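Local structure of transketolase (3L84) at residues I176-N182 with C234-T240; V41-H45 with N221-E225. The protein belongs to the transketolase family, whose members bind thiamine diphosphate, and combines two domains of the thiamine diphosphate-binding type with a transketolase C-terminal domain in each chain of a dimer. All coordinates share one frame; numbering follows the deposited sequence. Where two conformers were deposited one is given.

Interaction 1: I176-N182 with C234-T240; sequences ILIYDSN and CLIIAKT
Leu-177 sits between two backbone bonds to strand 234-239: its N donates to Cys-234 O at 2.8 Å, and its O accepts from Ile-236 N. The exchange repeats along the strands, with Tyr-179 and then Ser-181 bonded through both N and O, so six backbone bonds set a parallel, in-step register.

Apolar packing covers both faces. On one, Ile-176 CG2 meets Ile-236 CD1 at 4.1 Å; on the other, Leu-235 CD1 fits against Leu-177 CG at 3.9 Å and also touches Tyr-179 CB. With CG anti to the backbone N (chi1 164°), the Tyr-179 ring runs beside Ile-237, CD2 to CG2 3.9 Å, with Ser-181 CB over the rim of one ring face, while its OH bonds to Asp-152.

Polar groups gather at the C-terminal end. One water donates to Asp-180 OD2 (2.7 Å) and Thr-240 OG1 and accepts from Asn-182 ND2, tying the three side chains together. Thr-240 OG1 is modelled only 2.3 Å from Asp-180 OD1, too short to be taken literally. These are neighbouring inner strands of the parallel sheet in the alpha/beta thiamine diphosphate-binding domain.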
loop_
_atom_site.group_PDB
_atom_site.type_symbol
_atom_site.label_atom_id
_atom_site.label_comp_id
_atom_site.label_asym_id
_atom_site.label_seq_id
_atom_site.Cartn_x
_atom_site.Cartn_y
_atom_site.Cartn_z
ATOM N N ILE A 176 -14.275 16.156 14.577
ATOM C CA ILE A 176 -15.667 15.805 14.359
ATOM C C ILE A 176 -15.786 15.140 12.994
ATOM O O ILE A 176 -15.559 15.762 11.976
ATOM C CB ILE A 176 -16.588 17.035 14.490
ATOM C CG1 ILE A 176 -16.481 17.657 15.874
ATOM C CG2 ILE A 176 -18.020 16.641 14.196
ATOM C CD1 ILE A 176 -17.199 19.000 16.055
ATOM N N LEU A 177 -16.093 13.854 13.002
ATOM C CA LEU A 177 -16.209 13.019 11.827
ATOM C C LEU A 177 -17.687 12.790 11.558
ATOM O O LEU A 177 -18.419 12.307 12.423
ATOM C CB LEU A 177 -15.493 11.692 12.075
ATOM C CG LEU A 177 -15.433 10.698 10.942
ATOM C CD1 LEU A 177 -14.759 11.261 9.720
ATOM C CD2 LEU A 177 -14.699 9.411 11.410
ATOM N N ILE A 178 -18.152 13.153 10.389
ATOM C CA ILE A 178 -19.539 13.016 9.991
ATOM C C ILE A 178 -19.589 11.932 8.921
ATOM O O ILE A 178 -19.044 12.098 7.820
ATOM C CB ILE A 178 -20.115 14.337 9.465
ATOM C CG1 ILE A 178 -19.951 15.405 10.513
ATOM C CG2 ILE A 178 -21.569 14.133 9.025
ATOM C CD1 ILE A 178 -20.242 16.826 10.020
ATOM N N TYR A 179 -20.221 10.813 9.258
ATOM C CA TYR A 179 -20.349 9.631 8.387
ATOM C C TYR A 179 -21.694 9.625 7.682
ATOM O O TYR A 179 -22.752 9.587 8.324
ATOM C CB TYR A 179 -20.107 8.377 9.221
ATOM C CG TYR A 179 -20.540 7.042 8.654
ATOM C CD1 TYR A 179 -20.363 6.712 7.324
ATOM C CD2 TYR A 179 -21.125 6.110 9.481
ATOM C CE1 TYR A 179 -20.755 5.483 6.823
ATOM C CE2 TYR A 179 -21.530 4.880 9.003
ATOM C CZ TYR A 179 -21.350 4.572 7.679
ATOM O OH TYR A 179 -21.745 3.321 7.213
ATOM N N ASP A 180 -21.641 9.699 6.359
ATOM C CA ASP A 180 -22.817 9.658 5.510
ATOM C C ASP A 180 -23.234 8.211 5.347
ATOM O O ASP A 180 -22.718 7.466 4.496
ATOM C CB ASP A 180 -22.466 10.263 4.138
ATOM C CG ASP A 180 -23.642 10.270 3.205
ATOM O OD1 ASP A 180 -24.754 10.049 3.739
ATOM O OD2 ASP A 180 -23.453 10.457 1.987
ATOM N N SER A 181 -24.166 7.798 6.188
ATOM C CA SER A 181 -24.649 6.424 6.190
ATOM C C SER A 181 -25.885 6.328 5.296
ATOM O O SER A 181 -27.004 6.576 5.737
ATOM C CB SER A 181 -24.965 6.001 7.612
ATOM O OG SER A 181 -25.402 4.667 7.629
ATOM N N ASN A 182 -25.660 6.014 4.020
ATOM C CA ASN A 182 -26.720 5.979 3.008
ATOM C C ASN A 182 -27.061 4.587 2.470
ATOM O O ASN A 182 -27.887 4.464 1.565
ATOM C CB ASN A 182 -26.421 6.978 1.882
ATOM C CG ASN A 182 -25.211 6.634 1.075
ATOM O OD1 ASN A 182 -24.643 5.537 1.205
ATOM N ND2 ASN A 182 -24.761 7.592 0.223
ATOM N N CYS A 234 -15.338 12.887 18.050
ATOM C CA CYS A 234 -16.766 12.619 17.923
ATOM C C CYS A 234 -17.151 12.178 16.546
ATOM O O CYS A 234 -16.759 12.821 15.567
ATOM C CB CYS A 234 -17.536 13.869 18.301
ATOM S SG CYS A 234 -19.337 13.689 18.378
ATOM N N LEU A 235 -17.921 11.104 16.478
ATOM C CA LEU A 235 -18.501 10.583 15.261
ATOM C C LEU A 235 -19.975 10.891 15.261
ATOM O O LEU A 235 -20.662 10.554 16.215
ATOM C CB LEU A 235 -18.291 9.074 15.155
ATOM C CG LEU A 235 -19.015 8.388 13.989
ATOM C CD1 LEU A 235 -18.354 8.792 12.678
ATOM C CD2 LEU A 235 -19.027 6.868 14.094
ATOM N N ILE A 236 -20.454 11.514 14.199
ATOM C CA ILE A 236 -21.872 11.670 13.925
ATOM C C ILE A 236 -22.229 10.707 12.801
ATOM O O ILE A 236 -21.756 10.843 11.675
ATOM C CB ILE A 236 -22.234 13.122 13.537
ATOM C CG1 ILE A 236 -21.890 14.054 14.699
ATOM C CG2 ILE A 236 -23.705 13.223 13.167
ATOM C CD1 ILE A 236 -22.007 15.568 14.357
ATOM N N ILE A 237 -23.047 9.717 13.115
ATOM C CA ILE A 237 -23.558 8.789 12.109
ATOM C C ILE A 237 -24.835 9.397 11.562
ATOM O O ILE A 237 -25.865 9.445 12.261
ATOM C CB ILE A 237 -23.847 7.401 12.705
ATOM C CG1 ILE A 237 -22.594 6.819 13.371
ATOM C CG2 ILE A 237 -24.386 6.452 11.645
ATOM C CD1 ILE A 237 -22.823 5.451 14.038
ATOM N N ALA A 238 -24.756 9.918 10.339
ATOM C CA ALA A 238 -25.893 10.645 9.769
ATOM C C ALA A 238 -26.575 9.778 8.734
ATOM O O ALA A 238 -25.987 9.464 7.699
ATOM C CB ALA A 238 -25.425 11.952 9.180
ATOM N N LYS A 239 -27.775 9.300 9.036
ATOM C CA LYS A 239 -28.505 8.483 8.075
ATOM C C LYS A 239 -29.067 9.374 6.975
ATOM O O LYS A 239 -29.807 10.310 7.256
ATOM C CB LYS A 239 -29.613 7.734 8.781
ATOM C CG LYS A 239 -30.277 6.696 7.899
ATOM C CD LYS A 239 -31.104 5.701 8.716
ATOM C CE LYS A 239 -31.816 4.727 7.798
ATOM N NZ LYS A 239 -32.692 5.451 6.823
ATOM N N THR A 240 -28.710 9.096 5.725
ATOM C CA THR A 240 -29.136 9.926 4.602
ATOM C C THR A 240 -29.642 9.028 3.487
ATOM O O THR A 240 -29.497 7.782 3.486
ATOM C CB THR A 240 -28.021 10.821 4.023
ATOM O OG1 THR A 240 -27.071 9.979 3.378
ATOM C CG2 THR A 240 -27.373 11.637 5.063
HETATM O O HOH W 1 -25.793 10.316 0.688
#

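Interaction 2: V41-H45 with N221-E225; sequences VLSYH and NKALE
His-45 reaches across to helix 217-228 with its imidazole, where Asn-221 meets its edge and Leu-224 one face. From CB, directed toward the helix, the chain turns at chi1 -68°, which sets CG opposite the carbonyl carbon and carries the ring over Leu-224. CD2 comes first, 3.7 Å from Leu-224 CD1. Next is NE2, which donates to Asn-221 OD1 at 2.8 Å with an N-H...O angle of 152°; the oxygen lies close to the ring plane, though the amide is turned 46° from it. In one of its two conformers Glu-225 brings OE2 to 3.6 Å from CE1, and ND1 is hydrogen-bonded to Lys-228. With both nitrogens engaged at the rim, Leu-224 CB covers one face, 4.0 Å from the ring centroid, as a CH-pi contact.

Away from the polar rim the packing is apolar. Val-41 CG1 rests on Asn-221 CA at 3.8 Å, and Leu-224 CD1 reaches Leu-42 CD1 at 4.1 Å, the two leucines crossing at about a right angle. Here residues 41-45, at the C-terminal part of helix 30-42, pack against helix 217-228, in the helical layer on one side of the parallel sheet of an alpha/beta domain.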
loop_
_atom_site.group_PDB
_atom_site.type_symbol
_atom_site.label_atom_id
_atom_site.label_comp_id
_atom_site.label_asym_id
_atom_site.label_seq_id
_atom_site.Cartn_x
_atom_site.Cartn_y
_atom_site.Cartn_z
ATOM N N VAL A 41 -26.423 23.240 7.320
ATOM C CA VAL A 41 -26.331 23.522 8.742
ATOM C C VAL A 41 -24.896 23.777 9.203
ATOM O O VAL A 41 -24.607 24.688 9.952
ATOM C CB VAL A 41 -26.940 22.387 9.565
ATOM C CG1 VAL A 41 -26.843 22.693 11.035
ATOM C CG2 VAL A 41 -28.415 22.182 9.178
ATOM N N LEU A 42 -23.971 22.957 8.710
ATOM C CA LEU A 42 -22.564 23.116 9.060
ATOM C C LEU A 42 -22.047 24.500 8.693
ATOM O O LEU A 42 -21.185 25.028 9.391
ATOM C CB LEU A 42 -21.716 22.015 8.382
ATOM C CG LEU A 42 -20.245 21.988 8.750
ATOM C CD1 LEU A 42 -19.978 21.821 10.239
ATOM C CD2 LEU A 42 -19.562 20.853 7.986
ATOM N N SER A 43 -22.551 25.107 7.622
ATOM C CA SER A 43 -22.115 26.451 7.240
ATOM C C SER A 43 -22.299 27.497 8.356
ATOM O O SER A 43 -21.581 28.500 8.384
ATOM C CB SER A 43 -22.808 26.937 5.962
ATOM O OG SER A 43 -24.161 27.295 6.189
ATOM N N TYR A 44 -23.244 27.276 9.267
ATOM C CA TYR A 44 -23.482 28.187 10.394
ATOM C C TYR A 44 -22.508 27.972 11.527
ATOM O O TYR A 44 -22.410 28.813 12.410
ATOM C CB TYR A 44 -24.917 28.013 10.916
ATOM C CG TYR A 44 -25.960 28.554 9.978
ATOM C CD1 TYR A 44 -26.474 29.839 10.161
ATOM C CD2 TYR A 44 -26.391 27.818 8.879
ATOM C CE1 TYR A 44 -27.398 30.354 9.298
ATOM C CE2 TYR A 44 -27.330 28.341 8.000
ATOM C CZ TYR A 44 -27.837 29.611 8.219
ATOM O OH TYR A 44 -28.771 30.141 7.367
ATOM N N HIS A 45 -21.842 26.817 11.544
ATOM C CA HIS A 45 -20.889 26.494 12.601
ATOM C C HIS A 45 -19.431 26.728 12.194
ATOM O O HIS A 45 -18.594 27.016 13.046
ATOM C CB HIS A 45 -21.053 25.023 13.002
ATOM C CG HIS A 45 -22.349 24.738 13.681
ATOM N ND1 HIS A 45 -22.476 24.725 15.050
ATOM C CD2 HIS A 45 -23.573 24.485 13.178
ATOM C CE1 HIS A 45 -23.737 24.459 15.359
ATOM N NE2 HIS A 45 -24.431 24.326 14.240
ATOM N N ASN A 221 -28.224 20.255 13.692
ATOM C CA ASN A 221 -27.748 21.367 14.490
ATOM C C ASN A 221 -27.457 20.916 15.929
ATOM O O ASN A 221 -26.390 21.223 16.464
ATOM C CB ASN A 221 -28.728 22.528 14.478
ATOM C CG ASN A 221 -28.204 23.707 15.204
ATOM O OD1 ASN A 221 -27.199 24.288 14.821
ATOM N ND2 ASN A 221 -28.908 24.114 16.259
ATOM N N LYS A 222 -28.373 20.146 16.521
ATOM C CA LYS A 222 -28.200 19.683 17.889
ATOM C C LYS A 222 -26.970 18.765 17.978
ATOM O O LYS A 222 -26.215 18.841 18.936
ATOM C CB LYS A 222 -29.456 18.941 18.362
ATOM C CG LYS A 222 -29.383 18.456 19.793
ATOM C CD LYS A 222 -30.665 17.760 20.228
ATOM C CE LYS A 222 -30.558 17.256 21.650
ATOM N NZ LYS A 222 -31.913 16.987 22.232
ATOM N N ALA A 223 -26.764 17.906 16.989
ATOM C CA ALA A 223 -25.615 17.005 16.986
ATOM C C ALA A 223 -24.303 17.775 16.901
ATOM O O ALA A 223 -23.329 17.459 17.583
ATOM C CB ALA A 223 -25.718 15.989 15.827
ATOM N N LEU A 224 -24.279 18.797 16.071
ATOM C CA LEU A 224 -23.088 19.620 15.939
ATOM C C LEU A 224 -22.797 20.369 17.215
ATOM O O LEU A 224 -21.653 20.444 17.638
ATOM C CB LEU A 224 -23.209 20.566 14.749
ATOM C CG LEU A 224 -23.068 19.902 13.383
ATOM C CD1 LEU A 224 -23.391 20.890 12.246
ATOM C CD2 LEU A 224 -21.659 19.296 13.179
ATOM N N GLU A 225 -23.827 20.915 17.877
ATOM C CA GLU A 225 -23.596 21.592 19.149
ATOM C C GLU A 225 -23.040 20.622 20.188
ATOM O O GLU A 225 -22.117 20.958 20.920
ATOM C CB GLU A 225 -24.870 22.264 19.664
ATOM C CG GLU A 225 -25.336 23.450 18.821
ATOM C CD GLU A 225 -24.409 24.669 18.898
ATOM O OE1 GLU A 225 -23.238 24.534 19.316
ATOM O OE2 GLU A 225 -24.854 25.776 18.523
#

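How the interactions relate
Leu-224 joins the two contacts: while CD1 packs on segment 41-45, CD2 lies 3.9 Å from Ile-236 CD1 and also approaches Ile-178 CD1. Helix 217-228 thus lies on the isoleucine-bearing face of the sheet with the end of helix 30-42 beside it, and the chain runs from it into strand 234-239. Interaction 1 is mostly buried, holding inner strands together by main-chain bonds and aliphatic packing, with its side-chain polar cluster kept to one end. Interaction 2, centred about 13 Å from it, is only partly buried; there side chains do the joining, apolar round Val-41, Leu-42 and Leu-224, and polar at the edge of the imidazole. Both belong to the same thiamine diphosphate-binding domain.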